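Side-chain contacts in tubulin-like protein CetZ2 (Haloferax volcanii, PDB 4B45), which binds GTP, has GTPase activity typical of tubulin-like proteins, and takes part in controlling the shape of the archaeal cell: residues G13-A18 and L130-G135; Q20-Q25 and V190-A195; I97-G102 and G110-L115; D166-A171 and N183-R188. All blocks are in the same frame, centred on the assembly; numbering follows the deposited sequence.

Interaction 1: residues G13-A18 and L130-G135. With GSP (5'-guanosine-diphosphate-monothiophosphate), chain C.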
loop_
_atom_site.group_PDB
_atom_site.type_symbol
_atom_site.label_atom_id
_atom_site.label_comp_id
_atom_site.label_asym_id
_atom_site.label_seq_id
_atom_site.Cartn_x
_atom_site.Cartn_y
_atom_site.Cartn_z
ATOM N N GLY A 13 -4.592 11.327 -0.967
ATOM C CA GLY A 13 -3.603 12.388 -0.946
ATOM C C GLY A 13 -2.840 12.395 0.363
ATOM O O GLY A 13 -1.653 12.718 0.408
ATOM N N LYS A 14 -3.534 12.053 1.442
ATOM C CA LYS A 14 -2.907 11.982 2.755
ATOM C C LYS A 14 -1.902 10.821 2.844
ATOM O O LYS A 14 -0.788 10.983 3.342
ATOM C CB LYS A 14 -3.964 11.861 3.850
ATOM C CG LYS A 14 -4.548 13.196 4.302
ATOM C CD LYS A 14 -5.106 13.082 5.728
ATOM C CE LYS A 14 -6.636 13.218 5.766
ATOM N NZ LYS A 14 -7.247 12.773 7.070
ATOM N N LEU A 15 -2.298 9.651 2.362
ATOM C CA LEU A 15 -1.404 8.500 2.383
ATOM C C LEU A 15 -0.242 8.709 1.414
ATOM O O LEU A 15 0.902 8.416 1.744
ATOM C CB LEU A 15 -2.168 7.207 2.072
ATOM C CG LEU A 15 -1.373 5.893 2.075
ATOM C CD1 LEU A 15 -0.588 5.751 3.365
ATOM C CD2 LEU A 15 -2.311 4.711 1.881
ATOM N N ALA A 16 -0.531 9.229 0.225
ATOM C CA ALA A 16 0.535 9.544 -0.733
ATOM C C ALA A 16 1.559 10.541 -0.179
ATOM O O ALA A 16 2.752 10.412 -0.432
ATOM C CB ALA A 16 -0.038 10.044 -2.051
ATOM N N SER A 17 1.096 11.527 0.579
ATOM C CA SER A 17 2.004 12.466 1.243
ATOM C C SER A 17 2.876 11.791 2.299
ATOM O O SER A 17 4.062 12.099 2.414
ATOM C CB SER A 17 1.226 13.609 1.904
ATOM O OG SER A 17 0.570 14.408 0.933
ATOM N N ALA A 18 2.280 10.896 3.086
ATOM C CA ALA A 18 3.012 10.223 4.157
ATOM C C ALA A 18 4.125 9.341 3.578
ATOM O O ALA A 18 5.252 9.352 4.060
ATOM C CB ALA A 18 2.066 9.406 5.007
ATOM N N LEU A 130 -2.882 1.332 -4.430
ATOM C CA LEU A 130 -2.770 1.192 -2.987
ATOM C C LEU A 130 -4.128 1.615 -2.434
ATOM O O LEU A 130 -4.456 2.814 -2.379
ATOM C CB LEU A 130 -1.627 2.061 -2.453
ATOM C CG LEU A 130 -1.359 2.097 -0.950
ATOM C CD1 LEU A 130 -1.113 0.693 -0.359
ATOM C CD2 LEU A 130 -0.167 3.030 -0.680
ATOM N N GLY A 131 -4.948 0.625 -2.087
ATOM C CA GLY A 131 -6.334 0.893 -1.739
ATOM C C GLY A 131 -6.643 0.772 -0.262
ATOM O O GLY A 131 -6.273 -0.224 0.374
ATOM N N ILE A 132 -7.331 1.774 0.283
ATOM C CA ILE A 132 -7.742 1.746 1.698
ATOM C C ILE A 132 -9.160 1.227 1.882
ATOM O O ILE A 132 -10.134 1.817 1.389
ATOM C CB ILE A 132 -7.626 3.125 2.358
ATOM C CG1 ILE A 132 -6.163 3.568 2.409
ATOM C CG2 ILE A 132 -8.209 3.104 3.768
ATOM C CD1 ILE A 132 -5.989 5.081 2.352
ATOM N N LEU A 133 -9.267 0.110 2.596
ATOM C CA LEU A 133 -10.549 -0.507 2.903
ATOM C C LEU A 133 -11.174 0.203 4.108
ATOM O O LEU A 133 -10.480 0.485 5.082
ATOM C CB LEU A 133 -10.322 -1.987 3.217
ATOM C CG LEU A 133 -11.410 -2.995 2.853
ATOM C CD1 LEU A 133 -11.640 -3.008 1.351
ATOM C CD2 LEU A 133 -11.018 -4.383 3.364
ATOM N N PRO A 134 -12.480 0.518 4.040
ATOM C CA PRO A 134 -13.102 1.214 5.167
ATOM C C PRO A 134 -13.225 0.292 6.363
ATOM O O PRO A 134 -13.396 -0.912 6.199
ATOM C CB PRO A 134 -14.509 1.545 4.646
ATOM C CG PRO A 134 -14.784 0.501 3.620
ATOM C CD PRO A 134 -13.446 0.219 2.968
ATOM N N GLY A 135 -13.160 0.852 7.560
ATOM C CA GLY A 135 -13.431 0.062 8.742
ATOM C C GLY A 135 -14.850 -0.473 8.726
ATOM O O GLY A 135 -15.768 0.150 8.160
HETATM P PG GSP C . -15.876 12.136 -0.291
HETATM O O3B GSP C . -14.651 11.837 -1.283
HETATM S S1G GSP C . -16.480 10.557 0.902
HETATM O O2G GSP C . -15.538 13.351 0.621
HETATM O O3G GSP C . -17.008 12.405 -1.199
HETATM P PB GSP C . -13.220 11.238 -0.904
HETATM O O1B GSP C . -12.133 12.279 -0.799
HETATM O O2B GSP C . -12.827 10.270 -2.012
HETATM P PA GSP C . -12.053 10.005 1.330
HETATM O O1A GSP C . -11.911 10.782 2.611
HETATM O O2A GSP C . -10.728 10.044 0.614
HETATM O O3A GSP C . -13.276 10.481 0.472
HETATM O "O5'" GSP C . -12.304 8.498 1.612
HETATM C "C5'" GSP C . -13.034 8.040 2.700
HETATM C "C4'" GSP C . -12.512 6.772 3.228
HETATM O "O4'" GSP C . -11.140 6.872 3.467
HETATM C "C3'" GSP C . -13.122 6.408 4.520
HETATM O "O3'" GSP C . -13.094 5.034 4.586
HETATM C "C2'" GSP C . -12.220 6.962 5.524
HETATM O "O2'" GSP C . -12.269 6.187 6.674
HETATM C "C1'" GSP C . -10.920 6.807 4.899
HETATM N N9 GSP C . -9.932 7.818 5.219
HETATM C C8 GSP C . -10.114 9.142 5.219
HETATM N N7 GSP C . -8.946 9.747 5.514
HETATM C C5 GSP C . -7.997 8.780 5.695
HETATM C C6 GSP C . -6.610 8.830 6.003
HETATM O O6 GSP C . -5.951 10.028 6.206
HETATM N N1 GSP C . -5.936 7.661 6.119
HETATM C C2 GSP C . -6.567 6.480 5.929
HETATM N N2 GSP C . -5.773 5.252 6.063
HETATM N N3 GSP C . -7.871 6.385 5.628
HETATM C C4 GSP C . -8.615 7.547 5.511
#

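Interaction 2: residues Q20-Q25 and V190-A195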
loop_
_atom_site.group_PDB
_atom_site.type_symbol
_atom_site.label_atom_id
_atom_site.label_comp_id
_atom_site.label_asym_id
_atom_site.label_seq_id
_atom_site.Cartn_x
_atom_site.Cartn_y
_atom_site.Cartn_z
ATOM N N GLN A 20 5.615 9.696 0.594
ATOM C CA GLN A 20 6.660 10.548 0.041
ATOM C C GLN A 20 7.507 11.145 1.152
ATOM O O GLN A 20 8.725 11.274 1.026
ATOM C CB GLN A 20 6.057 11.677 -0.793
ATOM C CG GLN A 20 7.087 12.666 -1.309
ATOM C CD GLN A 20 6.478 14.020 -1.616
ATOM O OE1 GLN A 20 6.239 14.359 -2.778
ATOM N NE2 GLN A 20 6.221 14.804 -0.570
ATOM N N SER A 21 6.843 11.523 2.240
ATOM C CA SER A 21 7.523 12.065 3.412
ATOM C C SER A 21 8.476 11.025 4.039
ATOM O O SER A 21 9.590 11.350 4.460
ATOM C CB SER A 21 6.476 12.534 4.438
ATOM O OG SER A 21 7.072 13.223 5.525
ATOM N N PHE A 22 8.038 9.775 4.106
ATOM C CA PHE A 22 8.914 8.722 4.615
ATOM C C PHE A 22 10.136 8.548 3.707
ATOM O O PHE A 22 11.272 8.510 4.175
ATOM C CB PHE A 22 8.169 7.396 4.757
ATOM C CG PHE A 22 9.054 6.245 5.189
ATOM C CD1 PHE A 22 9.377 6.065 6.531
ATOM C CD2 PHE A 22 9.569 5.354 4.255
ATOM C CE1 PHE A 22 10.198 5.014 6.934
ATOM C CE2 PHE A 22 10.391 4.297 4.651
ATOM C CZ PHE A 22 10.700 4.125 5.994
ATOM N N ASP A 23 9.892 8.457 2.405
ATOM C CA ASP A 23 10.963 8.311 1.430
ATOM C C ASP A 23 11.979 9.453 1.489
ATOM O O ASP A 23 13.175 9.234 1.334
ATOM C CB ASP A 23 10.376 8.180 0.018
ATOM C CG ASP A 23 11.445 7.924 -1.036
ATOM O OD1 ASP A 23 11.931 6.773 -1.127
ATOM O OD2 ASP A 23 11.805 8.867 -1.774
ATOM N N ARG A 24 11.501 10.668 1.731
ATOM C CA ARG A 24 12.351 11.856 1.734
ATOM C C ARG A 24 13.208 11.935 2.986
ATOM O O ARG A 24 14.405 12.213 2.917
ATOM C CB ARG A 24 11.484 13.116 1.639
ATOM C CG ARG A 24 12.265 14.412 1.539
ATOM C CD ARG A 24 11.427 15.599 2.003
ATOM N NE ARG A 24 11.170 15.561 3.442
ATOM C CZ ARG A 24 9.965 15.678 3.995
ATOM N NH1 ARG A 24 8.893 15.847 3.229
ATOM N NH2 ARG A 24 9.833 15.629 5.319
ATOM N N GLN A 25 12.581 11.708 4.133
ATOM C CA GLN A 25 13.270 11.785 5.414
ATOM C C GLN A 25 14.376 10.742 5.524
ATOM O O GLN A 25 15.469 11.045 5.995
ATOM C CB GLN A 25 12.276 11.633 6.564
ATOM C CG GLN A 25 11.308 12.794 6.673
ATOM C CD GLN A 25 10.106 12.480 7.540
ATOM O OE1 GLN A 25 10.051 11.442 8.206
ATOM N NE2 GLN A 25 9.128 13.377 7.531
ATOM N N VAL A 190 5.471 0.245 3.133
ATOM C CA VAL A 190 5.579 0.384 1.684
ATOM C C VAL A 190 6.917 0.998 1.306
ATOM O O VAL A 190 7.596 0.512 0.399
ATOM C CB VAL A 190 4.410 1.203 1.111
ATOM C CG1 VAL A 190 4.600 1.454 -0.389
ATOM C CG2 VAL A 190 3.091 0.478 1.373
ATOM N N GLY A 191 7.305 2.048 2.026
ATOM C CA GLY A 191 8.580 2.709 1.800
ATOM C C GLY A 191 9.767 1.755 1.853
ATOM O O GLY A 191 10.662 1.830 1.007
ATOM N N LEU A 192 9.777 0.857 2.844
ATOM C CA LEU A 192 10.865 -0.097 2.996
ATOM C C LEU A 192 10.842 -1.072 1.834
ATOM O O LEU A 192 11.885 -1.468 1.329
ATOM C CB LEU A 192 10.745 -0.870 4.322
ATOM C CG LEU A 192 11.118 -0.093 5.581
ATOM C CD1 LEU A 192 10.851 -0.929 6.836
ATOM C CD2 LEU A 192 12.558 0.397 5.542
ATOM N N LEU A 193 9.642 -1.465 1.418
ATOM C CA LEU A 193 9.508 -2.355 0.272
ATOM C C LEU A 193 10.078 -1.701 -0.983
ATOM O O LEU A 193 10.795 -2.334 -1.760
ATOM C CB LEU A 193 8.048 -2.717 0.058
ATOM C CG LEU A 193 7.757 -3.531 -1.198
ATOM C CD1 LEU A 193 8.178 -4.954 -0.964
ATOM C CD2 LEU A 193 6.279 -3.453 -1.582
ATOM N N LEU A 194 9.763 -0.422 -1.168
ATOM C CA LEU A 194 10.273 0.338 -2.292
ATOM C C LEU A 194 11.768 0.573 -2.175
ATOM O O LEU A 194 12.484 0.571 -3.179
ATOM C CB LEU A 194 9.542 1.686 -2.397
ATOM C CG LEU A 194 8.026 1.647 -2.623
ATOM C CD1 LEU A 194 7.429 3.057 -2.538
ATOM C CD2 LEU A 194 7.689 1.001 -3.961
ATOM N N ALA A 195 12.249 0.774 -0.950
ATOM C CA ALA A 195 13.660 1.089 -0.742
ATOM C C ALA A 195 14.603 -0.106 -0.937
ATOM O O ALA A 195 15.765 0.069 -1.332
ATOM C CB ALA A 195 13.867 1.684 0.638
HETATM O O HOH W 1 10.891 4.881 1.007
#

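Interaction 3: residues I97-G102 and G110-L115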
loop_
_atom_site.group_PDB
_atom_site.type_symbol
_atom_site.label_atom_id
_atom_site.label_comp_id
_atom_site.label_asym_id
_atom_site.label_seq_id
_atom_site.Cartn_x
_atom_site.Cartn_y
_atom_site.Cartn_z
ATOM N N ILE A 97 3.831 2.598 -11.040
ATOM C CA ILE A 97 2.987 3.721 -10.642
ATOM C C ILE A 97 1.940 3.252 -9.637
ATOM O O ILE A 97 1.240 2.260 -9.866
ATOM C CB ILE A 97 2.261 4.370 -11.851
ATOM C CG1 ILE A 97 3.269 4.959 -12.834
ATOM C CG2 ILE A 97 1.309 5.480 -11.373
ATOM C CD1 ILE A 97 2.626 5.514 -14.091
ATOM N N PHE A 98 1.857 3.939 -8.505
ATOM C CA PHE A 98 0.840 3.625 -7.499
ATOM C C PHE A 98 -0.298 4.646 -7.528
ATOM O O PHE A 98 -0.058 5.836 -7.342
ATOM C CB PHE A 98 1.452 3.615 -6.098
ATOM C CG PHE A 98 2.107 2.305 -5.715
ATOM C CD1 PHE A 98 1.363 1.291 -5.141
ATOM C CD2 PHE A 98 3.467 2.108 -5.911
ATOM C CE1 PHE A 98 1.961 0.093 -4.768
ATOM C CE2 PHE A 98 4.072 0.920 -5.547
ATOM C CZ PHE A 98 3.311 -0.089 -4.969
ATOM N N VAL A 99 -1.522 4.191 -7.795
ATOM C CA VAL A 99 -2.687 5.047 -7.606
ATOM C C VAL A 99 -3.191 4.819 -6.179
ATOM O O VAL A 99 -3.670 3.736 -5.856
ATOM C CB VAL A 99 -3.820 4.769 -8.632
ATOM C CG1 VAL A 99 -5.097 5.508 -8.227
ATOM C CG2 VAL A 99 -3.406 5.190 -10.037
ATOM N N VAL A 100 -3.061 5.830 -5.321
ATOM C CA VAL A 100 -3.401 5.678 -3.901
ATOM C C VAL A 100 -4.802 6.235 -3.603
ATOM O O VAL A 100 -5.070 7.408 -3.853
ATOM C CB VAL A 100 -2.357 6.399 -3.014
ATOM C CG1 VAL A 100 -2.564 6.078 -1.563
ATOM C CG2 VAL A 100 -0.937 6.031 -3.457
ATOM N N ALA A 101 -5.690 5.399 -3.067
ATOM C CA ALA A 101 -7.075 5.813 -2.839
ATOM C C ALA A 101 -7.762 5.162 -1.637
ATOM O O ALA A 101 -7.521 3.996 -1.308
ATOM C CB ALA A 101 -7.904 5.565 -4.077
ATOM N N GLY A 102 -8.618 5.940 -0.985
ATOM C CA GLY A 102 -9.602 5.406 -0.068
ATOM C C GLY A 102 -10.742 4.849 -0.895
ATOM O O GLY A 102 -11.387 5.579 -1.640
ATOM N N GLY A 110 -14.546 6.498 -7.053
ATOM C CA GLY A 110 -14.947 6.672 -8.437
ATOM C C GLY A 110 -13.770 6.852 -9.372
ATOM O O GLY A 110 -13.662 6.163 -10.383
ATOM N N GLY A 111 -12.866 7.759 -9.011
ATOM C CA GLY A 111 -11.755 8.119 -9.872
ATOM C C GLY A 111 -10.596 7.134 -9.940
ATOM O O GLY A 111 -9.912 7.069 -10.956
ATOM N N ALA A 112 -10.345 6.375 -8.872
ATOM C CA ALA A 112 -9.181 5.487 -8.882
ATOM C C ALA A 112 -9.204 4.478 -10.028
ATOM O O ALA A 112 -8.216 4.350 -10.747
ATOM C CB ALA A 112 -8.985 4.784 -7.523
ATOM N N PRO A 113 -10.333 3.763 -10.217
ATOM C CA PRO A 113 -10.332 2.754 -11.282
ATOM C C PRO A 113 -10.161 3.402 -12.644
ATOM O O PRO A 113 -9.464 2.870 -13.508
ATOM C CB PRO A 113 -11.738 2.156 -11.196
ATOM C CG PRO A 113 -12.213 2.472 -9.818
ATOM C CD PRO A 113 -11.614 3.789 -9.490
ATOM N N VAL A 114 -10.819 4.545 -12.828
ATOM C CA VAL A 114 -10.731 5.285 -14.073
ATOM C C VAL A 114 -9.285 5.676 -14.400
ATOM O O VAL A 114 -8.808 5.445 -15.504
ATOM C CB VAL A 114 -11.633 6.522 -14.019
ATOM C CG1 VAL A 114 -11.507 7.333 -15.293
ATOM C CG2 VAL A 114 -13.074 6.090 -13.787
ATOM N N LEU A 115 -8.591 6.261 -13.433
ATOM C CA LEU A 115 -7.205 6.654 -13.637
ATOM C C LEU A 115 -6.283 5.426 -13.797
ATOM O O LEU A 115 -5.338 5.429 -14.612
ATOM C CB LEU A 115 -6.753 7.541 -12.479
ATOM C CG LEU A 115 -5.408 8.237 -12.620
ATOM C CD1 LEU A 115 -5.404 9.031 -13.900
ATOM C CD2 LEU A 115 -5.140 9.132 -11.411
#

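Interaction 4: residues D166-A171 and N183-R188. With GSP (5'-guanosine-diphosphate-monothiophosphate), chain C.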
loop_
_atom_site.group_PDB
_atom_site.type_symbol
_atom_site.label_atom_id
_atom_site.label_comp_id
_atom_site.label_asym_id
_atom_site.label_seq_id
_atom_site.Cartn_x
_atom_site.Cartn_y
_atom_site.Cartn_z
ATOM N N ASP A 166 -9.192 -0.989 9.876
ATOM C CA ASP A 166 -9.457 -1.719 11.107
ATOM C C ASP A 166 -8.232 -2.498 11.607
ATOM O O ASP A 166 -8.191 -2.884 12.769
ATOM C CB ASP A 166 -10.638 -2.679 10.920
ATOM C CG ASP A 166 -11.977 -1.994 11.078
ATOM O OD1 ASP A 166 -12.005 -0.836 11.548
ATOM O OD2 ASP A 166 -13.008 -2.615 10.737
ATOM N N ALA A 167 -7.239 -2.730 10.743
ATOM C CA ALA A 167 -6.049 -3.482 11.158
ATOM C C ALA A 167 -5.091 -2.621 11.985
ATOM O O ALA A 167 -4.178 -3.131 12.631
ATOM C CB ALA A 167 -5.325 -4.065 9.957
ATOM N N PHE A 168 -5.301 -1.311 11.962
ATOM C CA PHE A 168 -4.389 -0.389 12.631
ATOM C C PHE A 168 -5.156 0.504 13.592
ATOM O O PHE A 168 -5.699 1.543 13.201
ATOM C CB PHE A 168 -3.654 0.439 11.588
ATOM C CG PHE A 168 -2.906 -0.396 10.595
ATOM C CD1 PHE A 168 -1.662 -0.923 10.915
ATOM C CD2 PHE A 168 -3.457 -0.693 9.366
ATOM C CE1 PHE A 168 -0.966 -1.710 10.010
ATOM C CE2 PHE A 168 -2.759 -1.499 8.456
ATOM C CZ PHE A 168 -1.523 -2.000 8.778
ATOM N N ARG A 169 -5.212 0.068 14.845
ATOM C CA ARG A 169 -5.989 0.731 15.879
ATOM C C ARG A 169 -5.182 0.787 17.165
ATOM O O ARG A 169 -4.450 -0.143 17.493
ATOM C CB ARG A 169 -7.276 -0.037 16.159
ATOM C CG ARG A 169 -8.029 -0.496 14.920
ATOM C CD ARG A 169 -9.432 -0.890 15.309
ATOM N NE ARG A 169 -10.059 0.234 15.980
ATOM C CZ ARG A 169 -11.000 0.993 15.432
ATOM N NH1 ARG A 169 -11.451 0.708 14.217
ATOM N NH2 ARG A 169 -11.507 2.017 16.111
ATOM N N SER A 170 -5.323 1.881 17.895
ATOM C CA SER A 170 -4.635 2.042 19.163
ATOM C C SER A 170 -5.649 2.612 20.137
ATOM O O SER A 170 -6.311 3.594 19.823
ATOM C CB SER A 170 -3.452 2.993 18.989
ATOM O OG SER A 170 -2.705 3.108 20.181
ATOM N N ALA A 171 -5.796 1.988 21.302
ATOM C CA ALA A 171 -6.802 2.433 22.256
ATOM C C ALA A 171 -6.581 3.887 22.664
ATOM O O ALA A 171 -5.450 4.308 22.915
ATOM C CB ALA A 171 -6.821 1.523 23.482
ATOM N N ASN A 183 -1.605 5.915 8.337
ATOM C CA ASN A 183 -0.836 6.352 7.187
ATOM C C ASN A 183 0.654 6.156 7.411
ATOM O O ASN A 183 1.392 5.756 6.502
ATOM C CB ASN A 183 -1.117 7.820 6.884
ATOM C CG ASN A 183 -2.531 8.059 6.429
ATOM O OD1 ASN A 183 -3.247 7.127 6.043
ATOM N ND2 ASN A 183 -2.945 9.315 6.459
ATOM N N GLU A 184 1.095 6.446 8.627
ATOM C CA GLU A 184 2.507 6.358 8.948
ATOM C C GLU A 184 3.005 4.911 8.966
ATOM O O GLU A 184 4.137 4.628 8.556
ATOM C CB GLU A 184 2.787 7.042 10.281
ATOM C CG GLU A 184 2.865 8.551 10.191
ATOM C CD GLU A 184 4.247 9.035 9.800
ATOM O OE1 GLU A 184 4.763 8.595 8.745
ATOM O OE2 GLU A 184 4.821 9.860 10.549
ATOM N N ALA A 185 2.163 3.998 9.444
ATOM C CA ALA A 185 2.551 2.594 9.490
ATOM C C ALA A 185 2.610 2.081 8.066
ATOM O O ALA A 185 3.496 1.307 7.702
ATOM C CB ALA A 185 1.567 1.783 10.307
ATOM N N ILE A 186 1.666 2.520 7.246
ATOM C CA ILE A 186 1.638 2.045 5.872
ATOM C C ILE A 186 2.837 2.593 5.136
ATOM O O ILE A 186 3.509 1.868 4.394
ATOM C CB ILE A 186 0.331 2.399 5.162
ATOM C CG1 ILE A 186 -0.780 1.511 5.709
ATOM C CG2 ILE A 186 0.454 2.146 3.668
ATOM C CD1 ILE A 186 -0.460 0.028 5.582
ATOM N N ALA A 187 3.133 3.863 5.382
ATOM C CA ALA A 187 4.275 4.500 4.750
ATOM C C ALA A 187 5.588 3.767 5.030
ATOM O O ALA A 187 6.379 3.549 4.114
ATOM C CB ALA A 187 4.372 5.928 5.171
ATOM N N ARG A 188 5.821 3.398 6.288
ATOM C CA ARG A 188 7.038 2.676 6.666
ATOM C C ARG A 188 7.140 1.326 5.962
ATOM O O ARG A 188 8.174 0.996 5.391
ATOM C CB ARG A 188 7.104 2.464 8.179
ATOM C CG ARG A 188 8.132 1.426 8.595
ATOM C CD ARG A 188 7.702 0.698 9.868
ATOM N NE ARG A 188 8.206 1.346 11.075
ATOM C CZ ARG A 188 7.761 1.095 12.304
ATOM N NH1 ARG A 188 6.788 0.214 12.502
ATOM N NH2 ARG A 188 8.282 1.738 13.339
HETATM P PG GSP C . -15.876 12.136 -0.291
HETATM O O3B GSP C . -14.651 11.837 -1.283
HETATM S S1G GSP C . -16.480 10.557 0.902
HETATM O O2G GSP C . -15.538 13.351 0.621
HETATM O O3G GSP C . -17.008 12.405 -1.199
HETATM P PB GSP C . -13.220 11.238 -0.904
HETATM O O1B GSP C . -12.133 12.279 -0.799
HETATM O O2B GSP C . -12.827 10.270 -2.012
HETATM P PA GSP C . -12.053 10.005 1.330
HETATM O O1A GSP C . -11.911 10.782 2.611
HETATM O O2A GSP C . -10.728 10.044 0.614
HETATM O O3A GSP C . -13.276 10.481 0.472
HETATM O "O5'" GSP C . -12.304 8.498 1.612
HETATM C "C5'" GSP C . -13.034 8.040 2.700
HETATM C "C4'" GSP C . -12.512 6.772 3.228
HETATM O "O4'" GSP C . -11.140 6.872 3.467
HETATM C "C3'" GSP C . -13.122 6.408 4.520
HETATM O "O3'" GSP C . -13.094 5.034 4.586
HETATM C "C2'" GSP C . -12.220 6.962 5.524
HETATM O "O2'" GSP C . -12.269 6.187 6.674
HETATM C "C1'" GSP C . -10.920 6.807 4.899
HETATM N N9 GSP C . -9.932 7.818 5.219
HETATM C C8 GSP C . -10.114 9.142 5.219
HETATM N N7 GSP C . -8.946 9.747 5.514
HETATM C C5 GSP C . -7.997 8.780 5.695
HETATM C C6 GSP C . -6.610 8.830 6.003
HETATM O O6 GSP C . -5.951 10.028 6.206
HETATM N N1 GSP C . -5.936 7.661 6.119
HETATM C C2 GSP C . -6.567 6.480 5.929
HETATM N N2 GSP C . -5.773 5.252 6.063
HETATM N N3 GSP C . -7.871 6.385 5.628
HETATM C C4 GSP C . -8.615 7.547 5.511
#

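Interaction 1: residues G13-A18 and L130-G135
L15 reaches from helix 9-26 to strand 127-133 with a single methyl, CD2, which meets CD2 of L130 at 3.7 Å and CD1 of I132 at the same 3.7 Å. Holding CG opposite the backbone N (chi1 -179°) carries that branch into the groove between the two strand residues; L15 and L130 cross there at about a right angle. I132 also belongs to the nucleotide pocket: its CD1 lies 3.7 Å from N2 of the guanine, and its CG2 is 3.8 Å from N3. On the helix side K14 bends at chi3 (-113°) round the carbonyl end of the base and gives a weak hydrogen bond from NZ to O6 of the nucleotide (3.2 Å), its CD being just as near. With an alanine here, O6 would probably lose both this charged donor and the aliphatic chain curled beside it. Further out, V100 of the neighbouring strand and N183 and I186 of helix 175-196 enclose L15, while I132 touches N165. One turn along the helix, S17 doubles its backbone bond with a side-chain one: OG and N grip G13 O from opposite faces of the carbonyl plane. Q10 N and A11 N bond the nucleotide where helix 9-26 starts. The packing of L15 thus joins the first helix of a Rossmann-like tubulin/FtsZ GTPase domain to its parallel strands.

Interaction 2: residues Q20-Q25 and V190-A195
F22 brings its ring up to the backbone of helix 175-196 at G191, where CE2 stands 3.7 Å from G191 CA. The fit is close because G191 has no side chain: a CB on it would point at the ring and collide with CD2. Setting CG anti to the F22 backbone N (chi1 176°) sends the ring across the gap between the helices, and its far end touches L192, CZ to CD2 4.2 Å. On the other flank a water bridges the helices. It donates to D23 OD1 at 3.0 Å and to G191 O at 3.1 Å, linking the helices without direct contact between those two residues. The D23 carboxylate is further held by the backbone N atoms of A30 and V31. On the outer side of helix 9-26, R24 and Q25 face solvent. A serine in place of F22 would probably leave a gap over G191 and leave L192 without the ring of F22 against its CD2. Apolar ring packing thus joins the first helix of the GTPase domain to the long core helix, and the only polar link between the two segments passes through water.

Interaction 3: residues I97-G102 and G110-L115
Along I97-G102, V99 is the first residue to meet G110-L115, and it uses both of its methyls. CG1, opposite the backbone N (chi1 170°), lies 4.0 Å from A112 CB, while CG2 turns to the next helical turn and comes within 4.5 Å of L115 CG. L115 continues past it to I6 of strand 3-8 and V82 of helix 68-85, which puts this part of the contact deep in the core. V100 points to the other face of the sheet, where its CG1 packs on L15. The strand and helix segments run nearly antiparallel, at 161° with their axes 8.5 Å apart, as the first two elements of the beta-alpha-beta crossover that strand 127-133 completes. Between the two segments lies the glycine-rich turn into the helix, corresponding to the tubulin signature motif, where G106, S107 and G108 bind GTP. A101 then brings the backbones nearest, its CA 6.4 Å from that of A112, and the two CB methyls touch at 3.7 Å. With just one carbon on each side, the helix can sit close to the sheet beside that turn; the A101 side chain is about 4 Å from G108 and about 7 Å from the bound nucleotide. Behind A112, P113 points away from the strand and packs on S149, T152 and V153 of helix 140-156.

Interaction 4: residues D166-A171 and N183-R188
F168 belongs to the loop that leads from strand 159-164 into the core helix 175-196, and it packs back on A185 and I186 of that helix. The ring end does most of the touching: CZ is 3.9 Å from I186 CD1, and the two side chains cross at about a right angle. I186 leaves its backbone at an angle to the loop, but its CD1 bends back to the ring. A185 CB closes the contact more loosely, 4.3 Å from F168 CD1. V163 touches both F168 and I186, while I182 and R189 of the same helix also lie against the ring. One turn before I186, the helix presents N183 to the nucleotide, the guanine-reading asparagine also found on the core helix of tubulin. Its OD1 accepts from guanine N1 at 2.7 Å with an N-H...O angle of 151°, and more weakly from N2 at 3.1 Å. ND2 returns a bond to O6 of the base, 3.1 Å long and straighter at 161°. Donor and acceptor thus both engage the base, which fixes the rotation of the amide. On the loop, R169 folds back on D166: NH1 lies 3.1 Å from OD1 in a salt bridge whose hydrogen bond is weak, with OD1 at the edge of the guanidinium and in its plane. The other carboxylate oxygen, D166 OD2, accepts from A136 N.

Overall arrangement
From the N terminus, helix 9-26 supplies the first segments of interactions 1 and 2. Interaction 1 closes a loop onto strand 127-133, and interaction 3, joining strand 96-102 to its following helix, is nested inside it. The two meet in the sheet, where L130 N and I132 N probably bond V99 O and A101 O. Interaction 2 opens within the loop of interaction 1 and closes after it, on helix 175-196, so these two cross. Interaction 4 follows interaction 1 in series and nests inside interaction 2, sharing the core helix with it. Interactions 1 and 4 both reach the nucleotide, tying the GTPase sheet, first helix and core helix together around it.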